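Long-range contacts in 190aa long hypothetical protein (Pyrococcus horikoshii, PDB 2DDZ), which is of unknown function but forms a hexamer and belongs to the DUF366 family, a family grouped with class II tRNA synthetases: residues E[37-42]-E[67-72]; E[72-77]-E[131-136]. All blocks are in the same frame, centred on the assembly; numbering follows the deposited sequence.

Contact 1 (E[37-42]-E[67-72])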
# COMPACT_ATOMS: atom_id res chain seq x y z
N LEU E 37 7.52 -12.72 -18.70
CA LEU E 37 6.77 -13.92 -18.97
C LEU E 37 7.78 -14.87 -19.62
O LEU E 37 8.42 -14.52 -20.61
CB LEU E 37 5.61 -13.63 -19.91
CG LEU E 37 4.86 -14.85 -20.46
CD1 LEU E 37 4.25 -15.70 -19.33
CD2 LEU E 37 3.78 -14.37 -21.40
N VAL E 38 7.94 -16.05 -19.03
CA VAL E 38 8.86 -17.06 -19.53
C VAL E 38 8.02 -18.29 -19.88
O VAL E 38 7.32 -18.84 -19.04
CB VAL E 38 9.90 -17.47 -18.47
CG1 VAL E 38 10.84 -18.54 -19.05
CG2 VAL E 38 10.69 -16.25 -18.03
N VAL E 39 8.11 -18.72 -21.14
CA VAL E 39 7.34 -19.86 -21.61
C VAL E 39 8.25 -21.00 -21.99
O VAL E 39 9.21 -20.82 -22.74
CB VAL E 39 6.48 -19.46 -22.81
CG1 VAL E 39 5.66 -20.64 -23.29
CG2 VAL E 39 5.59 -18.28 -22.41
N PHE E 40 7.96 -22.18 -21.46
CA PHE E 40 8.74 -23.36 -21.75
C PHE E 40 7.88 -24.61 -21.77
O PHE E 40 6.66 -24.56 -21.52
CB PHE E 40 9.86 -23.53 -20.72
CG PHE E 40 9.39 -23.52 -19.29
CD1 PHE E 40 8.91 -22.34 -18.72
CD2 PHE E 40 9.46 -24.67 -18.51
CE1 PHE E 40 8.52 -22.31 -17.38
CE2 PHE E 40 9.07 -24.64 -17.16
CZ PHE E 40 8.59 -23.46 -16.59
N ARG E 41 8.51 -25.74 -22.06
CA ARG E 41 7.82 -27.02 -22.12
C ARG E 41 8.63 -28.06 -21.35
O ARG E 41 9.86 -28.00 -21.29
CB ARG E 41 7.63 -27.45 -23.58
CG ARG E 41 6.78 -28.69 -23.78
CD ARG E 41 6.66 -29.03 -25.27
NE ARG E 41 5.93 -30.26 -25.54
CZ ARG E 41 5.75 -30.79 -26.75
NH1 ARG E 41 6.26 -30.19 -27.82
NH2 ARG E 41 5.07 -31.92 -26.89
N GLY E 42 7.92 -29.01 -20.73
CA GLY E 42 8.61 -30.03 -19.97
C GLY E 42 7.66 -30.79 -19.08
O GLY E 42 6.43 -30.69 -19.22
N ASP E 67 4.25 -34.08 -19.94
CA ASP E 67 4.47 -33.09 -20.97
C ASP E 67 3.47 -31.94 -20.85
O ASP E 67 2.27 -32.12 -21.10
CB ASP E 67 4.35 -33.76 -22.34
CG ASP E 67 4.93 -32.93 -23.44
OD1 ASP E 67 5.99 -32.31 -23.22
OD2 ASP E 67 4.33 -32.91 -24.54
N MET E 68 3.97 -30.76 -20.50
CA MET E 68 3.11 -29.59 -20.29
C MET E 68 3.78 -28.30 -20.77
O MET E 68 5.01 -28.19 -20.76
CB MET E 68 2.81 -29.50 -18.78
CG MET E 68 1.73 -28.52 -18.30
SD MET E 68 1.53 -28.51 -16.48
CE MET E 68 0.44 -29.71 -16.33
N VAL E 69 2.96 -27.35 -21.20
CA VAL E 69 3.45 -26.03 -21.61
C VAL E 69 3.30 -25.16 -20.35
O VAL E 69 2.19 -25.01 -19.82
CB VAL E 69 2.60 -25.41 -22.76
CG1 VAL E 69 2.99 -23.96 -22.98
CG2 VAL E 69 2.80 -26.20 -24.05
N HIS E 70 4.40 -24.60 -19.86
CA HIS E 70 4.38 -23.79 -18.65
C HIS E 70 4.52 -22.30 -18.90
O HIS E 70 5.27 -21.86 -19.79
CB HIS E 70 5.53 -24.21 -17.71
CG HIS E 70 5.47 -25.65 -17.30
ND1 HIS E 70 4.60 -26.11 -16.33
CD2 HIS E 70 6.17 -26.73 -17.72
CE1 HIS E 70 4.76 -27.41 -16.18
NE2 HIS E 70 5.72 -27.81 -17.01
N TYR E 71 3.79 -21.50 -18.12
CA TYR E 71 3.88 -20.05 -18.23
C TYR E 71 4.22 -19.51 -16.86
O TYR E 71 3.48 -19.74 -15.91
CB TYR E 71 2.56 -19.41 -18.68
CG TYR E 71 2.03 -19.90 -19.99
CD1 TYR E 71 1.44 -21.17 -20.09
CD2 TYR E 71 2.08 -19.11 -21.14
CE1 TYR E 71 0.92 -21.63 -21.29
CE2 TYR E 71 1.56 -19.57 -22.36
CZ TYR E 71 0.98 -20.83 -22.42
OH TYR E 71 0.45 -21.30 -23.60
N ILE E 72 5.34 -18.82 -16.75
CA ILE E 72 5.73 -18.25 -15.48
C ILE E 72 5.78 -16.76 -15.63
O ILE E 72 6.59 -16.20 -16.38
CB ILE E 72 7.07 -18.79 -15.02
CG1 ILE E 72 6.87 -20.20 -14.50
CG2 ILE E 72 7.67 -17.90 -13.93
CD1 ILE E 72 8.12 -20.97 -14.49
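Phe40 lies against His70 and Ile72 in the tightest part of this strand pair. The His70 CB methylene sits over one face of the Phe40 ring, 3.5 Å from its centroid, while the His70 imidazole is slid aside, its plane 29° from that of the phenyl ring. At the ring's edge, Ile72 CD1 comes to Phe40 CE1. The phenyl group turns over its neighbour because Phe40 CG stands between the backbone N and the carbonyl carbon (chi1 53°). His70 ND1 is hydrogen-bonded to His135 on the next strand. Strands 36-45 and 68-75 run antiparallel as neighbours in the mixed sheet, and the hydrogen-bonded pairs Val38-Ile72, Phe40-His70 and Gly42-Met68 each close two backbone bonds. At Gly42 the backbone angles would press any CB against the carbonyl O of Arg41, which favours glycine. On the face with Val39, Val69 and Tyr71 the packing is looser: Val39 CG2 reaches Tyr71 CD2 at 3.8 Å, and helix 161-184 lies over these side chains, where Tyr71 OH bonds Ser168. Toward the more solvent-accessible end, the extended Arg41 chain brings its guanidinium to Asp67 in a salt bridge; Arg41 NE lies 3.1 Å from Asp67 OD1, on its syn side and 18° out of the carboxylate plane.

Contact 2 (E[72-77]-E[131-136])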
# COMPACT_ATOMS: atom_id res chain seq x y z
N ILE E 72 5.34 -18.82 -16.75
CA ILE E 72 5.73 -18.25 -15.48
C ILE E 72 5.78 -16.76 -15.63
O ILE E 72 6.59 -16.20 -16.38
CB ILE E 72 7.07 -18.79 -15.02
CG1 ILE E 72 6.87 -20.20 -14.50
CG2 ILE E 72 7.67 -17.90 -13.93
CD1 ILE E 72 8.12 -20.97 -14.49
N LEU E 73 4.89 -16.11 -14.90
CA LEU E 73 4.77 -14.68 -14.93
C LEU E 73 5.19 -14.01 -13.63
O LEU E 73 4.89 -14.49 -12.54
CB LEU E 73 3.32 -14.33 -15.26
CG LEU E 73 2.95 -12.86 -15.27
CD1 LEU E 73 3.75 -12.14 -16.34
CD2 LEU E 73 1.46 -12.72 -15.53
N GLU E 74 5.93 -12.90 -13.76
CA GLU E 74 6.35 -12.13 -12.59
C GLU E 74 6.15 -10.65 -12.88
O GLU E 74 6.62 -10.11 -13.88
CB GLU E 74 7.80 -12.40 -12.20
CG GLU E 74 8.17 -11.75 -10.85
CD GLU E 74 9.39 -12.39 -10.19
OE1 GLU E 74 10.27 -12.90 -10.92
OE2 GLU E 74 9.50 -12.36 -8.95
N LEU E 75 5.42 -10.00 -11.98
CA LEU E 75 5.13 -8.58 -12.11
C LEU E 75 5.49 -7.85 -10.83
O LEU E 75 4.99 -8.15 -9.74
CB LEU E 75 3.64 -8.38 -12.42
CG LEU E 75 3.14 -9.00 -13.73
CD1 LEU E 75 1.68 -8.69 -13.92
CD2 LEU E 75 3.96 -8.46 -14.89
N PHE E 76 6.36 -6.87 -10.97
CA PHE E 76 6.80 -6.09 -9.84
C PHE E 76 5.85 -4.93 -9.62
O PHE E 76 6.17 -3.76 -9.84
CB PHE E 76 8.23 -5.63 -10.07
CG PHE E 76 9.21 -6.77 -10.14
CD1 PHE E 76 9.39 -7.47 -11.34
CD2 PHE E 76 9.90 -7.19 -9.00
CE1 PHE E 76 10.26 -8.57 -11.39
CE2 PHE E 76 10.77 -8.29 -9.05
CZ PHE E 76 10.95 -8.98 -10.24
N TRP E 77 4.65 -5.28 -9.20
CA TRP E 77 3.59 -4.33 -8.91
C TRP E 77 3.38 -4.47 -7.43
O TRP E 77 4.15 -5.14 -6.76
CB TRP E 77 2.33 -4.73 -9.67
CG TRP E 77 2.52 -4.76 -11.16
CD1 TRP E 77 3.65 -4.42 -11.85
CD2 TRP E 77 1.53 -5.09 -12.14
NE1 TRP E 77 3.42 -4.51 -13.20
CE2 TRP E 77 2.13 -4.93 -13.41
CE3 TRP E 77 0.20 -5.52 -12.07
CZ2 TRP E 77 1.44 -5.17 -14.60
CZ3 TRP E 77 -0.49 -5.75 -13.26
CH2 TRP E 77 0.13 -5.58 -14.50
N SER E 131 6.81 -9.07 -5.29
CA SER E 131 6.23 -9.23 -6.61
C SER E 131 5.03 -10.18 -6.68
O SER E 131 4.73 -10.91 -5.73
CB SER E 131 7.31 -9.73 -7.57
OG SER E 131 7.60 -11.08 -7.30
N ILE E 132 4.37 -10.16 -7.84
CA ILE E 132 3.23 -11.03 -8.12
C ILE E 132 3.81 -12.17 -8.95
O ILE E 132 4.58 -11.93 -9.89
CB ILE E 132 2.16 -10.32 -8.97
CG1 ILE E 132 1.31 -9.39 -8.10
CG2 ILE E 132 1.28 -11.34 -9.66
CD1 ILE E 132 2.09 -8.26 -7.49
N LYS E 133 3.43 -13.40 -8.62
CA LYS E 133 3.91 -14.58 -9.31
C LYS E 133 2.77 -15.47 -9.74
O LYS E 133 1.98 -15.91 -8.91
CB LYS E 133 4.87 -15.38 -8.42
CG LYS E 133 6.26 -14.78 -8.36
CD LYS E 133 6.85 -14.68 -9.76
CE LYS E 133 7.03 -16.06 -10.43
NZ LYS E 133 8.41 -16.61 -10.29
N ILE E 134 2.72 -15.76 -11.04
CA ILE E 134 1.67 -16.60 -11.62
C ILE E 134 2.18 -17.78 -12.45
O ILE E 134 3.12 -17.64 -13.22
CB ILE E 134 0.75 -15.77 -12.57
CG1 ILE E 134 0.11 -14.60 -11.84
CG2 ILE E 134 -0.31 -16.67 -13.18
CD1 ILE E 134 -0.17 -14.87 -10.40
N HIS E 135 1.55 -18.93 -12.31
CA HIS E 135 1.91 -20.07 -13.13
C HIS E 135 0.69 -20.60 -13.87
O HIS E 135 -0.40 -20.67 -13.31
CB HIS E 135 2.50 -21.24 -12.33
CG HIS E 135 2.69 -22.49 -13.14
ND1 HIS E 135 1.78 -23.53 -13.14
CD2 HIS E 135 3.65 -22.84 -14.04
CE1 HIS E 135 2.17 -24.45 -14.00
NE2 HIS E 135 3.29 -24.06 -14.56
N ILE E 136 0.87 -20.95 -15.14
CA ILE E 136 -0.21 -21.54 -15.92
C ILE E 136 0.44 -22.74 -16.59
O ILE E 136 1.57 -22.65 -17.06
CB ILE E 136 -0.75 -20.63 -17.03
CG1 ILE E 136 -1.46 -19.41 -16.45
CG2 ILE E 136 -1.71 -21.43 -17.91
CD1 ILE E 136 -0.50 -18.36 -15.96
O HOH W 1 10.31 -15.04 -12.43
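Glu74 and Ser131 meet through a hydrogen bond in which Ser131 OG donates to Glu74 OE2 at 2.8 Å, using the anti lone pair of that oxygen. Also polar is a water-mediated link: one water donates to Glu74 OE1 (2.6 Å) and accepts from Lys133 NZ, whose direct separation from OE1, 4.2 Å, is too long for a salt bridge. Lys133 NZ is instead held by the carbonyls of Ala20 and Arg22, and Glu74 OE2 takes a second bond from His24 N. With alanine at Glu74 the carboxylate is gone, and Ser131 OG, His24 N and the water would probably lose this acceptor, Lys133 its facing charge. Backbone bonds join strands 68-75 and 131-139, antiparallel neighbours in the middle of the mixed sheet, at the hydrogen-bonded pairs Leu73-Ile134 and Leu75-Ile132; Phe76 then centres an inverse gamma turn. Apolar contacts divide by face. Lys133, folded by bends at chi2, chi3 and chi4, lays its CD against Glu74 CG at 3.4 Å. On the other face Leu73 CB meets Ile134 CB at 4.0 Å, beneath helix 81-100. A CH-pi contact closes the Ser131 end: its CB sits over a face of the Phe76 ring, 4.2 Å from the centroid.

Contacts 1 and 2 follow one another along strand 68-75, sharing Ile72, and together place that strand between 36-45 and 131-139. Both are mainly buried, with partly exposed residues at their ends: Arg41 in contact 1, Phe76 and Trp77 in contact 2. The latter two also pack on other subunits of the hexamer, whereas no other chain touches contact 1. Their chemistry differs too: contact 1 combines an aromatic core with a direct salt bridge at its end, while contact 2 buries a carboxylate and a lysine ammonium group bridged by water. Tyr71 N to Ile136 O, 2.7 Å, is a probable hydrogen bond joining the two.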